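PDB 4HCY: thiaminase-I from Naegleria gruberi, which belongs to the thiaminase I-like family, whose members share the two-lobed fold of periplasmic binding proteins. Local coordinates for residues L9-F14 and I46-F51; P63-T68 and L265-N270; T39-Y44 and Q276-E281; D52-A57 and S67-F72. All blocks are in the same frame, centred on the assembly; numbering follows the deposited sequence.

Contact 1: residues L9-F14 and I46-F51; sequences LTVGLF and IEYTEF. With 0YN (2-{4-[(4-amino-2-methylpyrimidin-5-yl)methyl]-3-methylthiophen-2-yl}ethanol), chain G.
Val-11 and Tyr-48 pair at the middle of two neighbouring parallel strands, 9-13 and 46-50, whose directions diverge by 30°. Backbone bonds alternate along the seam. Glu-47 N gives to Leu-9 O and Val-11 N to Glu-47 O; Thr-49 N then reaches Val-11 O at 2.9 Å in an almost straight bond (176°), and Leu-13 N and Phe-51 N continue the pattern.

The tightly packed part is formed by Leu-9, Val-11, Leu-13, Ile-46 and Tyr-48, with Glu-50 at its exposed end. Val-11 CB lies 3.7 Å from Tyr-48 CD1, the two side chains running side by side. With its CG1 anti to the backbone N (chi1 -176°), Val-11 lays this methyl along the Tyr-48 ring, while CG2 meets Ile-46 CG2 at 3.7 Å. Ile-46 CD1 rests on Leu-9 CB at the same distance.

On the other face the packing is looser around Thr-10, Glu-47 and Thr-49. Glu-47 OE1 merely passes Thr-10 CG2 at 3.7 Å; Thr-10 OG1 turns instead to Asp-64 N. The far end of this face is buried, and there Phe-51 CB packs on the bare CA of Gly-12, 3.6 Å away. Beyond the strand, Phe-14 CZ comes within 3.3 Å of 0YN N3'.

The connection between the strands includes helix 29-34, as in a beta-alpha-beta crossover, with short strands 19-21, 26-28 and 40-41 also inserted. Strand 65-69 borders 8-13 along its other edge, and helix 273-288 covers Leu-9, Leu-13, Ile-46 and Tyr-48.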
loop_
_atom_site.group_PDB
_atom_site.type_symbol
_atom_site.label_atom_id
_atom_site.label_comp_id
_atom_site.label_asym_id
_atom_site.label_seq_id
_atom_site.Cartn_x
_atom_site.Cartn_y
_atom_site.Cartn_z
ATOM N N LEU A 9 24.533 10.885 -0.903
ATOM C CA LEU A 9 23.634 9.747 -1.053
ATOM C C LEU A 9 22.227 10.216 -1.407
ATOM O O LEU A 9 21.553 10.848 -0.592
ATOM C CB LEU A 9 23.594 8.922 0.233
ATOM C CG LEU A 9 22.776 7.630 0.192
ATOM C CD1 LEU A 9 23.512 6.550 -0.587
ATOM C CD2 LEU A 9 22.446 7.155 1.597
ATOM N N THR A 10 21.789 9.908 -2.623
ATOM C CA THR A 10 20.451 10.283 -3.071
ATOM C C THR A 10 19.411 9.277 -2.589
ATOM O O THR A 10 19.480 8.093 -2.915
ATOM C CB THR A 10 20.374 10.396 -4.606
ATOM O OG1 THR A 10 20.658 9.123 -5.199
ATOM C CG2 THR A 10 21.372 11.425 -5.118
ATOM N N VAL A 11 18.447 9.757 -1.809
ATOM C CA VAL A 11 17.397 8.900 -1.274
ATOM C C VAL A 11 16.032 9.270 -1.847
ATOM O O VAL A 11 15.568 10.400 -1.696
ATOM C CB VAL A 11 17.326 8.983 0.262
ATOM C CG1 VAL A 11 16.297 8.002 0.800
ATOM C CG2 VAL A 11 18.693 8.717 0.870
ATOM N N GLY A 12 15.394 8.309 -2.506
ATOM C CA GLY A 12 14.066 8.514 -3.056
ATOM C C GLY A 12 12.989 7.963 -2.140
ATOM O O GLY A 12 12.915 6.756 -1.913
ATOM N N LEU A 13 12.150 8.848 -1.614
ATOM C CA LEU A 13 11.115 8.446 -0.668
ATOM C C LEU A 13 9.758 8.267 -1.338
ATOM O O LEU A 13 9.463 8.903 -2.350
ATOM C CB LEU A 13 10.999 9.468 0.466
ATOM C CG LEU A 13 12.245 9.698 1.324
ATOM C CD1 LEU A 13 11.957 10.714 2.419
ATOM C CD2 LEU A 13 12.742 8.388 1.916
ATOM N N PHE A 14 8.937 7.394 -0.760
ATOM C CA PHE A 14 7.560 7.212 -1.201
ATOM C C PHE A 14 6.768 8.465 -0.842
ATOM O O PHE A 14 6.576 8.764 0.335
ATOM C CB PHE A 14 6.956 5.979 -0.523
ATOM C CG PHE A 14 5.585 5.618 -1.019
ATOM C CD1 PHE A 14 5.426 4.874 -2.178
ATOM C CD2 PHE A 14 4.456 6.009 -0.319
ATOM C CE1 PHE A 14 4.167 4.536 -2.634
ATOM C CE2 PHE A 14 3.194 5.673 -0.768
ATOM C CZ PHE A 14 3.049 4.936 -1.928
ATOM N N ILE A 46 23.209 13.493 2.738
ATOM C CA ILE A 46 22.013 12.732 2.394
ATOM C C ILE A 46 20.921 13.607 1.783
ATOM O O ILE A 46 20.410 14.521 2.428
ATOM C CB ILE A 46 21.447 11.994 3.621
ATOM C CG1 ILE A 46 22.579 11.371 4.442
ATOM C CG2 ILE A 46 20.449 10.936 3.188
ATOM C CD1 ILE A 46 23.370 10.317 3.696
ATOM N N GLU A 47 20.569 13.317 0.535
ATOM C CA GLU A 47 19.521 14.054 -0.162
ATOM C C GLU A 47 18.222 13.257 -0.216
ATOM O O GLU A 47 18.147 12.220 -0.876
ATOM C CB GLU A 47 19.963 14.409 -1.583
ATOM C CG GLU A 47 21.115 15.397 -1.656
ATOM C CD GLU A 47 21.549 15.675 -3.082
ATOM O OE1 GLU A 47 21.172 14.894 -3.980
ATOM O OE2 GLU A 47 22.263 16.675 -3.304
ATOM N N TYR A 48 17.203 13.746 0.481
ATOM C CA TYR A 48 15.890 13.112 0.455
ATOM C C TYR A 48 14.980 13.806 -0.550
ATOM O O TYR A 48 14.670 14.989 -0.410
ATOM C CB TYR A 48 15.247 13.139 1.843
ATOM C CG TYR A 48 16.023 12.389 2.901
ATOM C CD1 TYR A 48 15.918 11.009 3.018
ATOM C CD2 TYR A 48 16.851 13.060 3.789
ATOM C CE1 TYR A 48 16.623 10.319 3.986
ATOM C CE2 TYR A 48 17.560 12.381 4.761
ATOM C CZ TYR A 48 17.440 11.011 4.856
ATOM O OH TYR A 48 18.145 10.330 5.822
ATOM N N THR A 49 14.561 13.064 -1.569
ATOM C CA THR A 49 13.635 13.584 -2.569
ATOM C C THR A 49 12.478 12.618 -2.781
ATOM O O THR A 49 12.579 11.434 -2.461
ATOM C CB THR A 49 14.336 13.838 -3.919
ATOM O OG1 THR A 49 15.063 12.666 -4.310
ATOM C CG2 THR A 49 15.296 15.012 -3.812
ATOM N N GLU A 50 11.376 13.129 -3.319
ATOM C CA GLU A 50 10.208 12.302 -3.591
ATOM C C GLU A 50 10.415 11.466 -4.851
ATOM O O GLU A 50 10.711 11.999 -5.920
ATOM C CB GLU A 50 8.956 13.171 -3.722
ATOM C CG GLU A 50 8.623 13.961 -2.466
ATOM C CD GLU A 50 7.322 14.732 -2.583
ATOM O OE1 GLU A 50 6.966 15.449 -1.625
ATOM O OE2 GLU A 50 6.654 14.620 -3.634
ATOM N N PHE A 51 10.263 10.152 -4.712
ATOM C CA PHE A 51 10.447 9.231 -5.829
ATOM C C PHE A 51 9.124 8.592 -6.230
ATOM O O PHE A 51 8.611 7.710 -5.540
ATOM C CB PHE A 51 11.470 8.154 -5.467
ATOM C CG PHE A 51 11.633 7.092 -6.518
ATOM C CD1 PHE A 51 12.303 7.362 -7.699
ATOM C CD2 PHE A 51 11.128 5.817 -6.315
ATOM C CE1 PHE A 51 12.457 6.384 -8.665
ATOM C CE2 PHE A 51 11.280 4.834 -7.277
ATOM C CZ PHE A 51 11.945 5.118 -8.453
HETATM C C2A 0YN G . 1.789 3.318 2.073
HETATM C C35 0YN G . -1.119 2.319 -2.766
HETATM C C2 0YN G . -0.795 4.821 -3.217
HETATM S S1 0YN G . -0.842 5.934 -4.546
HETATM C C5 0YN G . -1.229 4.755 -5.739
HETATM C C4 0YN G . -1.333 3.429 -5.064
HETATM C C4A 0YN G . -1.655 2.136 -5.768
HETATM C C5A 0YN G . -1.392 5.265 -7.151
HETATM C C5B 0YN G . -2.791 4.959 -7.664
HETATM O O5G 0YN G . -2.997 5.629 -8.910
HETATM N "N1'" 0YN G . -0.266 3.437 0.707
HETATM C "C2'" 0YN G . 1.026 3.056 0.803
HETATM N "N3'" 0YN G . 1.639 2.441 -0.233
HETATM C "C4'" 0YN G . 0.969 2.200 -1.378
HETATM N "N4'" 0YN G . 1.589 1.584 -2.413
HETATM C "C5'" 0YN G . -0.353 2.586 -1.489
HETATM C "C6'" 0YN G . -0.964 3.213 -0.411
HETATM C C3 0YN G . -1.078 3.525 -3.678
#

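Contact 2: residues P63-T68 and L265-N270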
loop_
_atom_site.group_PDB
_atom_site.type_symbol
_atom_site.label_atom_id
_atom_site.label_comp_id
_atom_site.label_asym_id
_atom_site.label_seq_id
_atom_site.Cartn_x
_atom_site.Cartn_y
_atom_site.Cartn_z
ATOM N N PRO A 63 17.663 6.308 -8.194
ATOM C CA PRO A 63 18.636 6.944 -7.300
ATOM C C PRO A 63 19.482 5.893 -6.587
ATOM O O PRO A 63 19.418 4.718 -6.945
ATOM C CB PRO A 63 17.751 7.675 -6.278
ATOM C CG PRO A 63 16.364 7.668 -6.861
ATOM C CD PRO A 63 16.292 6.424 -7.676
ATOM N N ASP A 64 20.260 6.313 -5.594
ATOM C CA ASP A 64 21.071 5.382 -4.815
ATOM C C ASP A 64 20.179 4.423 -4.034
ATOM O O ASP A 64 20.387 3.209 -4.053
ATOM C CB ASP A 64 21.998 6.139 -3.864
ATOM C CG ASP A 64 23.038 6.965 -4.595
ATOM O OD1 ASP A 64 23.476 6.542 -5.685
ATOM O OD2 ASP A 64 23.419 8.037 -4.079
ATOM N N VAL A 65 19.187 4.979 -3.349
ATOM C CA VAL A 65 18.187 4.180 -2.650
ATOM C C VAL A 65 16.802 4.785 -2.869
ATOM O O VAL A 65 16.626 6.002 -2.797
ATOM C CB VAL A 65 18.501 4.056 -1.141
ATOM C CG1 VAL A 65 18.773 5.420 -0.534
ATOM C CG2 VAL A 65 17.368 3.351 -0.408
ATOM N N PHE A 66 15.825 3.932 -3.159
ATOM C CA PHE A 66 14.482 4.392 -3.487
ATOM C C PHE A 66 13.406 3.537 -2.829
ATOM O O PHE A 66 13.617 2.356 -2.555
ATOM C CB PHE A 66 14.287 4.404 -5.006
ATOM C CG PHE A 66 14.708 3.128 -5.680
ATOM C CD1 PHE A 66 13.823 2.070 -5.805
ATOM C CD2 PHE A 66 15.991 2.985 -6.186
ATOM C CE1 PHE A 66 14.210 0.895 -6.423
ATOM C CE2 PHE A 66 16.382 1.814 -6.803
ATOM C CZ PHE A 66 15.490 0.767 -6.922
ATOM N N SER A 67 12.250 4.145 -2.580
ATOM C CA SER A 67 11.110 3.433 -2.020
ATOM C C SER A 67 10.062 3.189 -3.098
ATOM O O SER A 67 9.355 4.111 -3.510
ATOM C CB SER A 67 10.497 4.222 -0.864
ATOM O OG SER A 67 9.377 3.545 -0.323
ATOM N N THR A 68 9.965 1.947 -3.556
ATOM C CA THR A 68 9.025 1.600 -4.615
ATOM C C THR A 68 7.919 0.675 -4.124
ATOM O O THR A 68 8.112 -0.105 -3.192
ATOM C CB THR A 68 9.736 0.922 -5.801
ATOM O OG1 THR A 68 8.762 0.487 -6.758
ATOM C CG2 THR A 68 10.537 -0.282 -5.325
ATOM N N LEU A 265 12.089 -0.324 0.331
ATOM C CA LEU A 265 13.317 0.443 0.159
ATOM C C LEU A 265 14.396 -0.427 -0.475
ATOM O O LEU A 265 14.901 -1.358 0.152
ATOM C CB LEU A 265 13.805 0.983 1.505
ATOM C CG LEU A 265 13.023 2.152 2.106
ATOM C CD1 LEU A 265 13.362 2.324 3.578
ATOM C CD2 LEU A 265 13.315 3.430 1.340
ATOM N N ALA A 266 14.746 -0.123 -1.721
ATOM C CA ALA A 266 15.720 -0.922 -2.455
ATOM C C ALA A 266 17.010 -0.153 -2.720
ATOM O O ALA A 266 17.013 1.077 -2.775
ATOM C CB ALA A 266 15.119 -1.416 -3.764
ATOM N N LEU A 267 18.104 -0.889 -2.883
ATOM C CA LEU A 267 19.396 -0.285 -3.177
ATOM C C LEU A 267 19.719 -0.395 -4.661
ATOM O O LEU A 267 19.413 -1.402 -5.299
ATOM C CB LEU A 267 20.501 -0.951 -2.355
ATOM C CG LEU A 267 20.361 -0.844 -0.837
ATOM C CD1 LEU A 267 21.569 -1.452 -0.144
ATOM C CD2 LEU A 267 20.175 0.606 -0.428
ATOM N N ASN A 268 20.336 0.648 -5.206
ATOM C CA ASN A 268 20.748 0.643 -6.602
ATOM C C ASN A 268 21.841 -0.394 -6.832
ATOM O O ASN A 268 22.615 -0.702 -5.925
ATOM C CB ASN A 268 21.231 2.033 -7.022
ATOM C CG ASN A 268 21.257 2.214 -8.528
ATOM O OD1 ASN A 268 21.578 1.287 -9.273
ATOM N ND2 ASN A 268 20.916 3.414 -8.983
ATOM N N SER A 269 21.901 -0.930 -8.046
ATOM C CA SER A 269 22.860 -1.981 -8.368
ATOM C C SER A 269 24.283 -1.447 -8.518
ATOM O O SER A 269 25.246 -2.211 -8.458
ATOM C CB SER A 269 22.437 -2.717 -9.641
ATOM O OG SER A 269 22.332 -1.823 -10.737
ATOM N N ASN A 270 24.412 -0.137 -8.709
ATOM C CA ASN A 270 25.722 0.474 -8.917
ATOM C C ASN A 270 26.316 1.115 -7.663
ATOM O O ASN A 270 27.085 2.071 -7.753
ATOM C CB ASN A 270 25.675 1.492 -10.065
ATOM C CG ASN A 270 24.679 2.615 -9.822
ATOM O OD1 ASN A 270 24.242 2.849 -8.695
ATOM N ND2 ASN A 270 24.319 3.322 -10.887
#
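Phe-66 and Ala-266 form the hydrogen-bonded pair of an antiparallel beta bridge, flanked by the non-hydrogen-bonded pairs Val-65 with Leu-267 and Ser-67 with Leu-265. The partners are nearly 200 residues apart in sequence, consistent with a periplasmic-binding-protein-type fold in which the chain returns to its first lobe and adds an antiparallel strand beside the parallel strands of that lobe.

Among the polar contacts, Ala-266 N donates to Phe-66 O at 2.8 Å, and Phe-66 N returns a bond to Ala-266 O. Next to the Val-65/Leu-267 pair, Asn-268 contributes two groups: its backbone N binds Asp-64 O, and its side-chain ND2 reaches Pro-63 O at 2.8 Å from above that carbonyl's plane. Asn-268 CG stands anti to the backbone N (chi1 -162°), which carries the amide across to the loop before strand 65-69.

Van der Waals contacts divide between the two faces of the sheet. Leu-267 CD2 meets Val-65 CB at 3.9 Å and Leu-265 CD2 meets Ser-67 CB at 3.7 Å, on the side covered by helix 273-288. On the reverse, Phe-66 CE1 touches Ala-266 CB at 3.6 Å.

The aromatic ring also meets a polar atom, since Ala-266 O sits 4.0 Å above the plane of Phe-66, over its centre. Asn-268 OD1 in turn accepts from Asn-270 N at 3.2 Å, closing an Asx turn.

Contact 3: residues T39-Y44 and Q276-E281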
loop_
_atom_site.group_PDB
_atom_site.type_symbol
_atom_site.label_atom_id
_atom_site.label_comp_id
_atom_site.label_asym_id
_atom_site.label_seq_id
_atom_site.Cartn_x
_atom_site.Cartn_y
_atom_site.Cartn_z
ATOM N N THR A 39 20.540 14.862 7.580
ATOM C CA THR A 39 21.116 15.183 6.280
ATOM C C THR A 39 22.609 14.869 6.254
ATOM O O THR A 39 23.272 15.036 5.230
ATOM C CB THR A 39 20.908 16.666 5.918
ATOM O OG1 THR A 39 21.573 17.495 6.878
ATOM C CG2 THR A 39 19.426 17.008 5.900
ATOM N N GLN A 40 23.131 14.410 7.387
ATOM C CA GLN A 40 24.547 14.086 7.507
ATOM C C GLN A 40 24.741 12.756 8.229
ATOM O O GLN A 40 24.530 12.660 9.438
ATOM C CB GLN A 40 25.285 15.200 8.251
ATOM C CG GLN A 40 26.801 15.096 8.196
ATOM C CD GLN A 40 27.365 15.472 6.838
ATOM O OE1 GLN A 40 26.662 16.021 5.990
ATOM N NE2 GLN A 40 28.643 15.178 6.627
ATOM N N VAL A 41 25.140 11.731 7.482
ATOM C CA VAL A 41 25.343 10.401 8.050
ATOM C C VAL A 41 26.654 9.775 7.580
ATOM O O VAL A 41 26.873 9.602 6.381
ATOM C CB VAL A 41 24.178 9.450 7.699
ATOM C CG1 VAL A 41 24.531 8.014 8.060
ATOM C CG2 VAL A 41 22.903 9.884 8.406
ATOM N N SER A 42 27.516 9.442 8.540
ATOM C CA SER A 42 28.793 8.778 8.273
ATOM C C SER A 42 29.673 9.528 7.274
ATOM O O SER A 42 30.379 8.915 6.474
ATOM C CB SER A 42 28.566 7.338 7.801
ATOM O OG SER A 42 27.915 6.571 8.799
ATOM N N GLY A 43 29.623 10.856 7.325
ATOM C CA GLY A 43 30.426 11.682 6.442
ATOM C C GLY A 43 29.737 11.994 5.128
ATOM O O GLY A 43 30.077 12.965 4.453
ATOM N N TYR A 44 28.762 11.166 4.765
ATOM C CA TYR A 44 28.018 11.348 3.524
ATOM C C TYR A 44 26.898 12.371 3.668
ATOM O O TYR A 44 26.243 12.450 4.709
ATOM C CB TYR A 44 27.441 10.014 3.047
ATOM C CG TYR A 44 28.408 9.175 2.246
ATOM C CD1 TYR A 44 29.429 8.470 2.868
ATOM C CD2 TYR A 44 28.294 9.081 0.865
ATOM C CE1 TYR A 44 30.313 7.699 2.136
ATOM C CE2 TYR A 44 29.173 8.314 0.126
ATOM C CZ TYR A 44 30.180 7.625 0.766
ATOM O OH TYR A 44 31.056 6.860 0.032
ATOM N N GLN A 276 27.079 1.476 0.282
ATOM C CA GLN A 276 26.110 0.464 0.694
ATOM C C GLN A 276 25.880 0.478 2.203
ATOM O O GLN A 276 24.754 0.301 2.666
ATOM C CB GLN A 276 26.551 -0.932 0.246
ATOM C CG GLN A 276 25.438 -1.969 0.313
ATOM C CD GLN A 276 25.955 -3.376 0.546
ATOM O OE1 GLN A 276 26.847 -3.594 1.366
ATOM N NE2 GLN A 276 25.395 -4.340 -0.176
ATOM N N LYS A 277 26.949 0.686 2.966
ATOM C CA LYS A 277 26.847 0.731 4.422
ATOM C C LYS A 277 26.123 1.986 4.897
ATOM O O LYS A 277 25.369 1.947 5.870
ATOM C CB LYS A 277 28.231 0.645 5.070
ATOM N N VAL A 278 26.357 3.096 4.207
ATOM C CA VAL A 278 25.711 4.358 4.548
ATOM C C VAL A 278 24.225 4.309 4.205
ATOM O O VAL A 278 23.386 4.809 4.957
ATOM C CB VAL A 278 26.378 5.544 3.824
ATOM C CG1 VAL A 278 25.664 6.847 4.155
ATOM C CG2 VAL A 278 27.846 5.629 4.202
ATOM N N ALA A 279 23.906 3.695 3.070
ATOM C CA ALA A 279 22.521 3.549 2.639
ATOM C C ALA A 279 21.721 2.707 3.629
ATOM O O ALA A 279 20.607 3.071 4.005
ATOM C CB ALA A 279 22.461 2.939 1.249
ATOM N N VAL A 280 22.297 1.584 4.048
ATOM C CA VAL A 280 21.666 0.710 5.032
ATOM C C VAL A 280 21.439 1.454 6.344
ATOM O O VAL A 280 20.407 1.290 6.996
ATOM C CB VAL A 280 22.515 -0.558 5.286
ATOM C CG1 VAL A 280 21.993 -1.328 6.491
ATOM C CG2 VAL A 280 22.525 -1.447 4.054
ATOM N N GLU A 281 22.406 2.288 6.713
ATOM C CA GLU A 281 22.323 3.071 7.939
ATOM C C GLU A 281 21.161 4.061 7.872
ATOM O O GLU A 281 20.400 4.205 8.828
ATOM C CB GLU A 281 23.641 3.809 8.184
ATOM C CG GLU A 281 24.018 3.952 9.648
ATOM C CD GLU A 281 25.436 4.456 9.832
ATOM O OE1 GLU A 281 25.949 4.396 10.969
ATOM O OE2 GLU A 281 26.038 4.909 8.836
#
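Val-41 to Tyr-44 make a type I' beta turn that presents its side chains to Val-278 and Glu-281, one turn apart on the same side of a helix. Val-41 and Tyr-44 are joined by a reciprocal pair of backbone bonds: Tyr-44 N to Val-41 O at 2.9 Å and Val-41 N to Tyr-44 O. Ser-42 and Gly-43, at the corner of the turn, both have positive phi. In the helix, Glu-281 N bonds to Lys-277 O in the regular pattern. The nearest backbones, at Ser-42 and Val-278, keep their CA atoms 6.6 Å apart, leaving side chains to bridge the gap.

Val-278 is the central apolar group. Its CG2 comes against the Tyr-44 ring, 3.5 Å from CD1. A chi1 of 178° sets Val-278 CG1 against Val-41 O and Tyr-44 CB and leaves CG2 for the aromatic ring.

The structure is a tight beta hairpin, with strand 40-41 folding back on strand 44-50 at the outer edge of the mixed sheet, and helix 273-288 packs against its tip. Tyr-44 extends along that helix to touch Glu-274 and Lys-275.

On the more exposed side, Ser-42 OG donates to Glu-281 OE2 at 2.5 Å. The hydroxyl meets the syn side of this oxygen, 20° out of the carboxylate plane. The chain of Glu-281 is extended beyond CG and brings OE2 also within 3.5 Å of Val-41 CG1.

Contact 4: residues D52-A57 and S67-F72; sequences DCYSDA and STDSIF. With 0YN (2-{4-[(4-amino-2-methylpyrimidin-5-yl)methyl]-3-methylthiophen-2-yl}ethanol), chain G.
The ring of Tyr-54 is sandwiched: 0YN C5A lies 3.8 Å above the centre of one face, Cys-53 SG covers the opposite face, and at the hydroxyl edge OH donates to Asp-69 OD2 at 2.5 Å. The Asp-69 carboxylate stands 86° from the ring plane. Phe-72 turns its own edge to Cys-53 O, 3.4 Å from CD2, and has Ile-71 CG2 over one face.

Both segments line the ligand pocket. Tyr-54 OH is 2.8 Å and Asp-69 OD2 3.0 Å from 0YN N4', and Asp-263 OD1 also binds 0YN. Each segment contains an Asx turn: Asp-52 OD1 accepts from Tyr-54 N within a type I beta turn, while Asp-69 OD1 accepts from Ile-71 N and thereby helps fix the carboxylate whose OD2 faces Tyr-54.

Asp-69 N donates to Cys-53 SG at 3.4 Å, a nearly straight bond (165°). From opposite faces of its carbonyl plane, Asp-69 O takes bonds from Thr-68 OG1 and Phe-72 N.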
loop_
_atom_site.group_PDB
_atom_site.type_symbol
_atom_site.label_atom_id
_atom_site.label_comp_id
_atom_site.label_asym_id
_atom_site.label_seq_id
_atom_site.Cartn_x
_atom_site.Cartn_y
_atom_site.Cartn_z
ATOM N N ASP A 52 8.579 9.043 -7.355
ATOM C CA ASP A 52 7.290 8.561 -7.829
ATOM C C ASP A 52 7.433 7.251 -8.596
ATOM O O ASP A 52 7.690 7.252 -9.800
ATOM C CB ASP A 52 6.620 9.620 -8.707
ATOM C CG ASP A 52 5.221 9.227 -9.134
ATOM O OD1 ASP A 52 4.630 8.334 -8.491
ATOM O OD2 ASP A 52 4.709 9.817 -10.108
ATOM N N CYS A 53 7.254 6.136 -7.894
ATOM C CA CYS A 53 7.346 4.815 -8.509
ATOM C C CYS A 53 6.204 4.591 -9.495
ATOM O O CYS A 53 6.257 3.684 -10.325
ATOM C CB CYS A 53 7.336 3.718 -7.440
ATOM S SG CYS A 53 5.742 3.485 -6.618
ATOM N N TYR A 54 5.172 5.423 -9.398
ATOM C CA TYR A 54 4.039 5.340 -10.309
ATOM C C TYR A 54 4.265 6.203 -11.549
ATOM O O TYR A 54 3.319 6.684 -12.176
ATOM C CB TYR A 54 2.740 5.718 -9.594
ATOM C CG TYR A 54 2.461 4.847 -8.392
ATOM C CD1 TYR A 54 2.144 3.504 -8.544
ATOM C CD2 TYR A 54 2.525 5.363 -7.104
ATOM C CE1 TYR A 54 1.893 2.699 -7.449
ATOM C CE2 TYR A 54 2.275 4.567 -6.003
ATOM C CZ TYR A 54 1.960 3.236 -6.180
ATOM O OH TYR A 54 1.711 2.438 -5.087
ATOM N N SER A 55 5.535 6.388 -11.889
ATOM C CA SER A 55 5.934 7.067 -13.112
ATOM C C SER A 55 7.027 6.250 -13.788
ATOM O O SER A 55 8.077 6.002 -13.193
ATOM C CB SER A 55 6.446 8.474 -12.805
ATOM O OG SER A 55 6.965 9.092 -13.970
ATOM N N ASP A 56 6.776 5.826 -15.023
ATOM C CA ASP A 56 7.732 5.003 -15.758
ATOM C C ASP A 56 9.062 5.720 -15.976
ATOM O O ASP A 56 10.111 5.084 -16.065
ATOM C CB ASP A 56 7.147 4.557 -17.100
ATOM C CG ASP A 56 6.083 3.489 -16.946
ATOM O OD1 ASP A 56 6.054 2.822 -15.890
ATOM O OD2 ASP A 56 5.279 3.310 -17.886
ATOM N N ALA A 57 9.010 7.046 -16.057
ATOM C CA ALA A 57 10.212 7.850 -16.237
ATOM C C ALA A 57 11.125 7.758 -15.019
ATOM O O ALA A 57 12.349 7.768 -15.147
ATOM C CB ALA A 57 9.843 9.297 -16.518
ATOM N N SER A 67 12.250 4.145 -2.580
ATOM C CA SER A 67 11.110 3.433 -2.020
ATOM C C SER A 67 10.062 3.189 -3.098
ATOM O O SER A 67 9.355 4.111 -3.510
ATOM C CB SER A 67 10.497 4.222 -0.864
ATOM O OG SER A 67 9.377 3.545 -0.323
ATOM N N THR A 68 9.965 1.947 -3.556
ATOM C CA THR A 68 9.025 1.600 -4.615
ATOM C C THR A 68 7.919 0.675 -4.124
ATOM O O THR A 68 8.112 -0.105 -3.192
ATOM C CB THR A 68 9.736 0.922 -5.801
ATOM O OG1 THR A 68 8.762 0.487 -6.758
ATOM C CG2 THR A 68 10.537 -0.282 -5.325
ATOM N N ASP A 69 6.753 0.776 -4.755
ATOM C CA ASP A 69 5.682 -0.182 -4.534
ATOM C C ASP A 69 6.168 -1.518 -5.079
ATOM O O ASP A 69 6.716 -1.582 -6.179
ATOM C CB ASP A 69 4.411 0.262 -5.262
ATOM C CG ASP A 69 3.186 -0.548 -4.864
ATOM O OD1 ASP A 69 3.331 -1.729 -4.483
ATOM O OD2 ASP A 69 2.067 0.001 -4.941
ATOM N N SER A 70 5.965 -2.582 -4.308
ATOM C CA SER A 70 6.425 -3.910 -4.705
ATOM C C SER A 70 5.696 -4.428 -5.944
ATOM O O SER A 70 6.099 -5.429 -6.535
ATOM C CB SER A 70 6.272 -4.899 -3.548
ATOM O OG SER A 70 4.928 -4.960 -3.103
ATOM N N ILE A 71 4.630 -3.735 -6.335
ATOM C CA ILE A 71 3.848 -4.102 -7.512
ATOM C C ILE A 71 4.687 -4.042 -8.791
ATOM O O ILE A 71 4.380 -4.711 -9.778
ATOM C CB ILE A 71 2.596 -3.200 -7.657
ATOM C CG1 ILE A 71 1.594 -3.809 -8.642
ATOM C CG2 ILE A 71 2.985 -1.787 -8.072
ATOM C CD1 ILE A 71 0.371 -2.948 -8.877
ATOM N N PHE A 72 5.753 -3.249 -8.763
ATOM C CA PHE A 72 6.633 -3.105 -9.917
ATOM C C PHE A 72 7.998 -3.728 -9.655
ATOM O O PHE A 72 8.893 -3.652 -10.496
ATOM C CB PHE A 72 6.805 -1.628 -10.276
ATOM C CG PHE A 72 5.536 -0.957 -10.715
ATOM C CD1 PHE A 72 4.555 -1.668 -11.385
ATOM C CD2 PHE A 72 5.326 0.387 -10.457
ATOM C CE1 PHE A 72 3.386 -1.051 -11.790
ATOM C CE2 PHE A 72 4.160 1.011 -10.858
ATOM C CZ PHE A 72 3.189 0.291 -11.526
HETATM C C2A 0YN G . 1.789 3.318 2.073
HETATM C C35 0YN G . -1.119 2.319 -2.766
HETATM C C2 0YN G . -0.795 4.821 -3.217
HETATM S S1 0YN G . -0.842 5.934 -4.546
HETATM C C5 0YN G . -1.229 4.755 -5.739
HETATM C C4 0YN G . -1.333 3.429 -5.064
HETATM C C4A 0YN G . -1.655 2.136 -5.768
HETATM C C5A 0YN G . -1.392 5.265 -7.151
HETATM C C5B 0YN G . -2.791 4.959 -7.664
HETATM O O5G 0YN G . -2.997 5.629 -8.910
HETATM N "N1'" 0YN G . -0.266 3.437 0.707
HETATM C "C2'" 0YN G . 1.026 3.056 0.803
HETATM N "N3'" 0YN G . 1.639 2.441 -0.233
HETATM C "C4'" 0YN G . 0.969 2.200 -1.378
HETATM N "N4'" 0YN G . 1.589 1.584 -2.413
HETATM C "C5'" 0YN G . -0.353 2.586 -1.489
HETATM C "C6'" 0YN G . -0.964 3.213 -0.411
HETATM C C3 0YN G . -1.078 3.525 -3.678
#

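Overall arrangement
All four contacts reach one mixed sheet. Strand 8-13 lies between 44-50 and 65-69; strand 40-41, in contact 3, lies beyond 44-50, and strand 261-267 joins 65-69 on its far side. Contacts 1 and 2 have centres about 9 Å apart and are bonded directly through Gly-12 to Val-65 and Ser-67. Contact 4 shares Ser-67 and Thr-68 with contact 2. Along the chain contact 1 closes before contacts 2 and 4 open, and the long loop closed by contact 3 encloses both of these. Contacts 3 and 4 have centres about 23 Å apart, and the sheet thus runs from the surface hairpin to the 0YN site, which contacts 1 and 4 both touch.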